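PDB 1W52: pancreatic lipase related protein 2 from Equus caballus, which probably hydrolyses galactolipids and triacylglycerols, releasing fatty acids, as a secreted lipase of the alpha/beta-hydrolase superfamily. Local coordinates for residues K1-D14 / P24-N36. Residues are numbered along the deposited sequence; the frame is centred on the assembly and turned at random.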
loop_
_atom_site.group_PDB
_atom_site.type_symbol
_atom_site.label_atom_id
_atom_site.label_comp_id
_atom_site.label_asym_id
_atom_site.label_seq_id
_atom_site.Cartn_x
_atom_site.Cartn_y
_atom_site.Cartn_z
ATOM N N LYS A 1 14.463 21.844 -27.348
ATOM C CA LYS A 1 13.878 23.197 -27.120
ATOM C C LYS A 1 13.710 23.373 -25.635
ATOM O O LYS A 1 12.606 23.538 -25.166
ATOM C CB LYS A 1 12.539 23.364 -27.856
ATOM C CG LYS A 1 12.519 22.749 -29.273
ATOM C CD LYS A 1 13.722 23.179 -30.176
ATOM C CE LYS A 1 14.149 22.083 -31.176
ATOM N NZ LYS A 1 13.007 21.243 -31.684
ATOM N N GLU A 2 14.834 23.340 -24.919
ATOM C CA GLU A 2 14.868 23.414 -23.457
ATOM C C GLU A 2 14.609 24.794 -22.836
ATOM O O GLU A 2 14.378 25.735 -23.548
ATOM C CB GLU A 2 16.200 22.829 -22.946
ATOM C CG GLU A 2 17.486 23.587 -23.227
ATOM C CD GLU A 2 18.685 22.882 -22.601
ATOM O OE1 GLU A 2 18.851 21.659 -22.806
ATOM O OE2 GLU A 2 19.458 23.541 -21.885
ATOM N N VAL A 3 14.576 24.872 -21.500
ATOM C CA VAL A 3 14.556 26.149 -20.743
ATOM C C VAL A 3 15.192 25.991 -19.379
ATOM O O VAL A 3 14.923 25.001 -18.715
ATOM C CB VAL A 3 13.158 26.652 -20.473
ATOM C CG1 VAL A 3 12.492 26.959 -21.770
ATOM C CG2 VAL A 3 12.348 25.650 -19.671
ATOM N N CYS A 4 16.023 26.938 -18.941
ATOM C CA CYS A 4 16.737 26.727 -17.682
ATOM C C CYS A 4 16.148 27.506 -16.578
ATOM O O CYS A 4 15.375 28.421 -16.819
ATOM C CB CYS A 4 18.193 27.057 -17.800
ATOM S SG CYS A 4 18.823 26.024 -19.078
ATOM N N TYR A 5 16.499 27.130 -15.356
ATOM C CA TYR A 5 15.959 27.821 -14.210
ATOM C C TYR A 5 16.941 27.866 -13.049
ATOM O O TYR A 5 17.892 27.053 -12.969
ATOM C CB TYR A 5 14.652 27.174 -13.752
ATOM C CG TYR A 5 13.385 27.558 -14.512
ATOM C CD1 TYR A 5 12.756 28.775 -14.289
ATOM C CD2 TYR A 5 12.791 26.662 -15.424
ATOM C CE1 TYR A 5 11.591 29.094 -14.959
ATOM C CE2 TYR A 5 11.634 26.978 -16.094
ATOM C CZ TYR A 5 11.041 28.191 -15.854
ATOM O OH TYR A 5 9.884 28.497 -16.504
ATOM N N THR A 6 16.626 28.835 -12.169
ATOM C CA THR A 6 17.387 29.295 -10.982
ATOM C C THR A 6 18.671 28.463 -10.673
ATOM O O THR A 6 19.655 28.680 -11.416
ATOM C CB THR A 6 16.389 29.520 -9.748
ATOM O OG1 THR A 6 15.568 28.367 -9.555
ATOM C CG2 THR A 6 15.338 30.623 -10.014
ATOM N N PRO A 7 18.716 27.599 -9.617
ATOM C CA PRO A 7 19.797 26.601 -9.483
ATOM C C PRO A 7 19.443 25.193 -9.949
ATOM O O PRO A 7 20.229 24.251 -9.771
ATOM C CB PRO A 7 20.018 26.570 -7.976
ATOM C CG PRO A 7 18.674 26.861 -7.378
ATOM C CD PRO A 7 17.870 27.578 -8.400
ATOM N N LEU A 8 18.259 25.047 -10.531
ATOM C CA LEU A 8 17.708 23.736 -10.831
ATOM C C LEU A 8 18.191 23.220 -12.182
ATOM O O LEU A 8 18.056 22.042 -12.498
ATOM C CB LEU A 8 16.190 23.806 -10.806
ATOM C CG LEU A 8 15.561 24.592 -9.664
ATOM C CD1 LEU A 8 14.047 24.530 -9.841
ATOM C CD2 LEU A 8 15.984 24.065 -8.331
ATOM N N GLY A 9 18.742 24.103 -12.994
ATOM C CA GLY A 9 19.347 23.658 -14.230
ATOM C C GLY A 9 18.374 23.698 -15.377
ATOM O O GLY A 9 17.564 24.622 -15.470
ATOM N N CYS A 10 18.470 22.683 -16.237
ATOM C CA CYS A 10 17.777 22.686 -17.517
ATOM C C CYS A 10 16.859 21.545 -17.778
ATOM O O CYS A 10 17.062 20.452 -17.298
ATOM C CB CYS A 10 18.776 22.669 -18.651
ATOM S SG CYS A 10 19.701 24.181 -18.632
ATOM N N PHE A 11 15.905 21.806 -18.660
ATOM C CA PHE A 11 14.845 20.877 -18.953
ATOM C C PHE A 11 14.661 20.764 -20.442
ATOM O O PHE A 11 13.992 21.586 -21.036
ATOM C CB PHE A 11 13.584 21.392 -18.280
ATOM C CG PHE A 11 13.756 21.617 -16.806
ATOM C CD1 PHE A 11 14.392 22.742 -16.342
ATOM C CD2 PHE A 11 13.315 20.668 -15.877
ATOM C CE1 PHE A 11 14.566 22.937 -14.981
ATOM C CE2 PHE A 11 13.493 20.861 -14.502
ATOM C CZ PHE A 11 14.111 21.997 -14.059
ATOM N N SER A 12 15.282 19.747 -21.031
ATOM C CA SER A 12 15.132 19.482 -22.458
ATOM C C SER A 12 13.776 18.897 -22.786
ATOM O O SER A 12 13.476 17.766 -22.400
ATOM C CB SER A 12 16.175 18.489 -22.970
ATOM O OG SER A 12 15.810 18.023 -24.274
ATOM N N ASP A 13 12.989 19.624 -23.569
ATOM C CA ASP A 13 11.703 19.109 -24.040
ATOM C C ASP A 13 11.800 17.926 -25.001
ATOM O O ASP A 13 10.790 17.478 -25.494
ATOM C CB ASP A 13 10.853 20.245 -24.654
ATOM C CG ASP A 13 10.824 20.246 -26.177
ATOM O OD1 ASP A 13 11.794 19.791 -26.870
ATOM O OD2 ASP A 13 9.822 20.726 -26.749
ATOM N N ASP A 14 12.976 17.393 -25.279
ATOM C CA ASP A 14 12.990 16.273 -26.199
ATOM C C ASP A 14 13.176 14.948 -25.499
ATOM O O ASP A 14 13.689 14.867 -24.427
ATOM C CB ASP A 14 13.956 16.486 -27.402
ATOM C CG ASP A 14 15.435 16.457 -27.002
ATOM O OD1 ASP A 14 15.943 15.357 -26.677
ATOM O OD2 ASP A 14 16.171 17.473 -27.006
ATOM N N PRO A 24 3.013 12.090 -26.128
ATOM C CA PRO A 24 3.115 12.320 -27.587
ATOM C C PRO A 24 3.361 13.771 -27.961
ATOM O O PRO A 24 4.139 14.039 -28.860
ATOM C CB PRO A 24 1.759 11.836 -28.128
ATOM C CG PRO A 24 1.200 10.979 -27.044
ATOM C CD PRO A 24 1.688 11.560 -25.751
ATOM N N LEU A 25 2.702 14.688 -27.282
ATOM C CA LEU A 25 2.902 16.088 -27.546
ATOM C C LEU A 25 4.208 16.568 -26.835
ATOM O O LEU A 25 4.675 15.957 -25.850
ATOM C CB LEU A 25 1.656 16.845 -27.081
ATOM C CG LEU A 25 1.136 17.988 -27.967
ATOM C CD1 LEU A 25 -0.395 18.004 -28.002
ATOM C CD2 LEU A 25 1.698 19.368 -27.487
ATOM N N LYS A 26 4.816 17.636 -27.359
ATOM C CA LYS A 26 5.969 18.302 -26.725
ATOM C C LYS A 26 5.508 19.527 -25.934
ATOM O O LYS A 26 4.915 20.461 -26.476
ATOM C CB LYS A 26 7.057 18.685 -27.754
ATOM C CG LYS A 26 7.642 17.470 -28.509
ATOM C CD LYS A 26 9.181 17.391 -28.518
ATOM C CE LYS A 26 9.638 15.985 -28.946
ATOM N NZ LYS A 26 11.101 15.644 -28.848
ATOM N N SER A 27 5.715 19.466 -24.625
ATOM C CA SER A 27 5.597 20.627 -23.768
ATOM C C SER A 27 6.831 20.692 -22.867
ATOM O O SER A 27 7.722 19.823 -22.910
ATOM C CB SER A 27 4.283 20.653 -22.944
ATOM O OG SER A 27 3.910 19.392 -22.417
ATOM N N LEU A 28 6.872 21.771 -22.085
ATOM C CA LEU A 28 7.895 22.022 -21.077
ATOM C C LEU A 28 7.289 22.415 -19.693
ATOM O O LEU A 28 6.158 22.953 -19.585
ATOM C CB LEU A 28 8.807 23.153 -21.563
ATOM C CG LEU A 28 9.950 22.834 -22.533
ATOM C CD1 LEU A 28 10.540 24.155 -22.946
ATOM C CD2 LEU A 28 11.030 21.915 -21.916
ATOM N N PRO A 29 8.046 22.123 -18.635
ATOM C CA PRO A 29 7.640 22.458 -17.268
ATOM C C PRO A 29 7.312 23.884 -17.133
ATOM O O PRO A 29 7.778 24.658 -17.906
ATOM C CB PRO A 29 8.885 22.152 -16.453
ATOM C CG PRO A 29 9.525 21.031 -17.223
ATOM C CD PRO A 29 9.309 21.359 -18.677
ATOM N N TRP A 30 6.510 24.200 -16.144
ATOM C CA TRP A 30 6.228 25.559 -15.730
ATOM C C TRP A 30 7.463 26.115 -15.060
ATOM O O TRP A 30 8.522 25.518 -15.118
ATOM C CB TRP A 30 5.035 25.573 -14.748
ATOM C CG TRP A 30 3.697 25.570 -15.434
ATOM C CD1 TRP A 30 3.469 25.489 -16.777
ATOM C CD2 TRP A 30 2.416 25.688 -14.826
ATOM N NE1 TRP A 30 2.126 25.556 -17.038
ATOM C CE2 TRP A 30 1.457 25.678 -15.853
ATOM C CE3 TRP A 30 1.973 25.818 -13.515
ATOM C CZ2 TRP A 30 0.093 25.758 -15.609
ATOM C CZ3 TRP A 30 0.602 25.910 -13.280
ATOM C CH2 TRP A 30 -0.312 25.880 -14.327
ATOM N N SER A 31 7.348 27.282 -14.453
ATOM C CA SER A 31 8.474 27.874 -13.772
ATOM C C SER A 31 8.366 27.506 -12.299
ATOM O O SER A 31 7.264 27.276 -11.822
ATOM C CB SER A 31 8.419 29.386 -13.927
ATOM O OG SER A 31 7.380 29.926 -13.121
ATOM N N PRO A 32 9.487 27.480 -11.576
ATOM C CA PRO A 32 9.484 27.220 -10.129
ATOM C C PRO A 32 8.508 28.061 -9.377
ATOM O O PRO A 32 7.844 27.598 -8.431
ATOM C CB PRO A 32 10.898 27.609 -9.714
ATOM C CG PRO A 32 11.723 27.277 -10.946
ATOM C CD PRO A 32 10.856 27.684 -12.095
ATOM N N GLU A 33 8.456 29.305 -9.821
ATOM C CA GLU A 33 7.606 30.345 -9.245
ATOM C C GLU A 33 6.126 30.010 -9.487
ATOM O O GLU A 33 5.312 30.121 -8.563
ATOM C CB GLU A 33 7.992 31.733 -9.862
ATOM C CG GLU A 33 9.421 32.275 -9.571
ATOM C CD GLU A 33 10.506 31.904 -10.603
ATOM O OE1 GLU A 33 10.202 31.811 -11.811
ATOM O OE2 GLU A 33 11.699 31.736 -10.219
ATOM N N GLU A 34 5.835 29.597 -10.740
ATOM C CA GLU A 34 4.487 29.205 -11.261
ATOM C C GLU A 34 3.906 27.953 -10.558
ATOM O O GLU A 34 2.689 27.891 -10.281
ATOM C CB GLU A 34 4.510 28.961 -12.811
ATOM C CG GLU A 34 4.545 30.229 -13.691
ATOM C CD GLU A 34 4.583 29.990 -15.215
ATOM O OE1 GLU A 34 3.605 30.385 -15.886
ATOM O OE2 GLU A 34 5.581 29.478 -15.775
ATOM N N VAL A 35 4.805 26.981 -10.301
ATOM C CA VAL A 35 4.583 25.763 -9.471
ATOM C C VAL A 35 4.477 25.984 -7.934
ATOM O O VAL A 35 3.751 25.225 -7.252
ATOM C CB VAL A 35 5.705 24.752 -9.674
ATOM C CG1 VAL A 35 5.398 23.479 -8.967
ATOM C CG2 VAL A 35 5.920 24.473 -11.134
ATOM N N ASN A 36 5.191 26.997 -7.410
ATOM C CA ASN A 36 5.197 27.349 -5.990
ATOM C C ASN A 36 5.387 26.131 -5.102
ATOM O O ASN A 36 4.519 25.821 -4.254
ATOM C CB ASN A 36 3.916 28.067 -5.606
ATOM C CG ASN A 36 3.955 28.607 -4.186
ATOM O OD1 ASN A 36 2.942 28.610 -3.458
ATOM N ND2 ASN A 36 5.134 29.059 -3.772
#
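Tyr5 lays one face of its ring against Pro32, the first residue of helix 32-35, in a CH-pi contact with Pro32 CD 3.4 Å from the ring centroid. Followed outward, Tyr5 CB meets Pro32 CG at 4.1 Å, and CG lies near Pro32 CD. Farther out, CE1 lies between Pro32 CD and Ser31 CB, CZ nears Ser31 CA, and OH ends beside Ser31 CB and CA. With CG set beside the backbone N (chi1 -81°), the ring leans from its strand across the helix start, where Ser31 and Glu34 form a capping box: Glu34 N donates to Ser31 OG at 2.9 Å. Replacing Tyr5 by an alanine would remove the ring, and Pro32 CD and the Ser31 methylene would probably lose their cover on this side. At the other end, Leu28 sends one methyl to each arm of the hairpin near its open end, CD1 reaching Val3 CG1 at 3.6 Å and CD2 approaching Asp13 CB. Between these groups Pro29 CG touches Phe11 CD2 at 4.0 Å. The hairpin of strands 3-5 and 9-11, cross-linked by the Cys4-Cys10 disulfide, with a classic beta bulge in which Leu8 and Gly9 both face Tyr5, thus packs on segment 24-36, whose Pro29 and Trp30 rest in turn on helix 116-141.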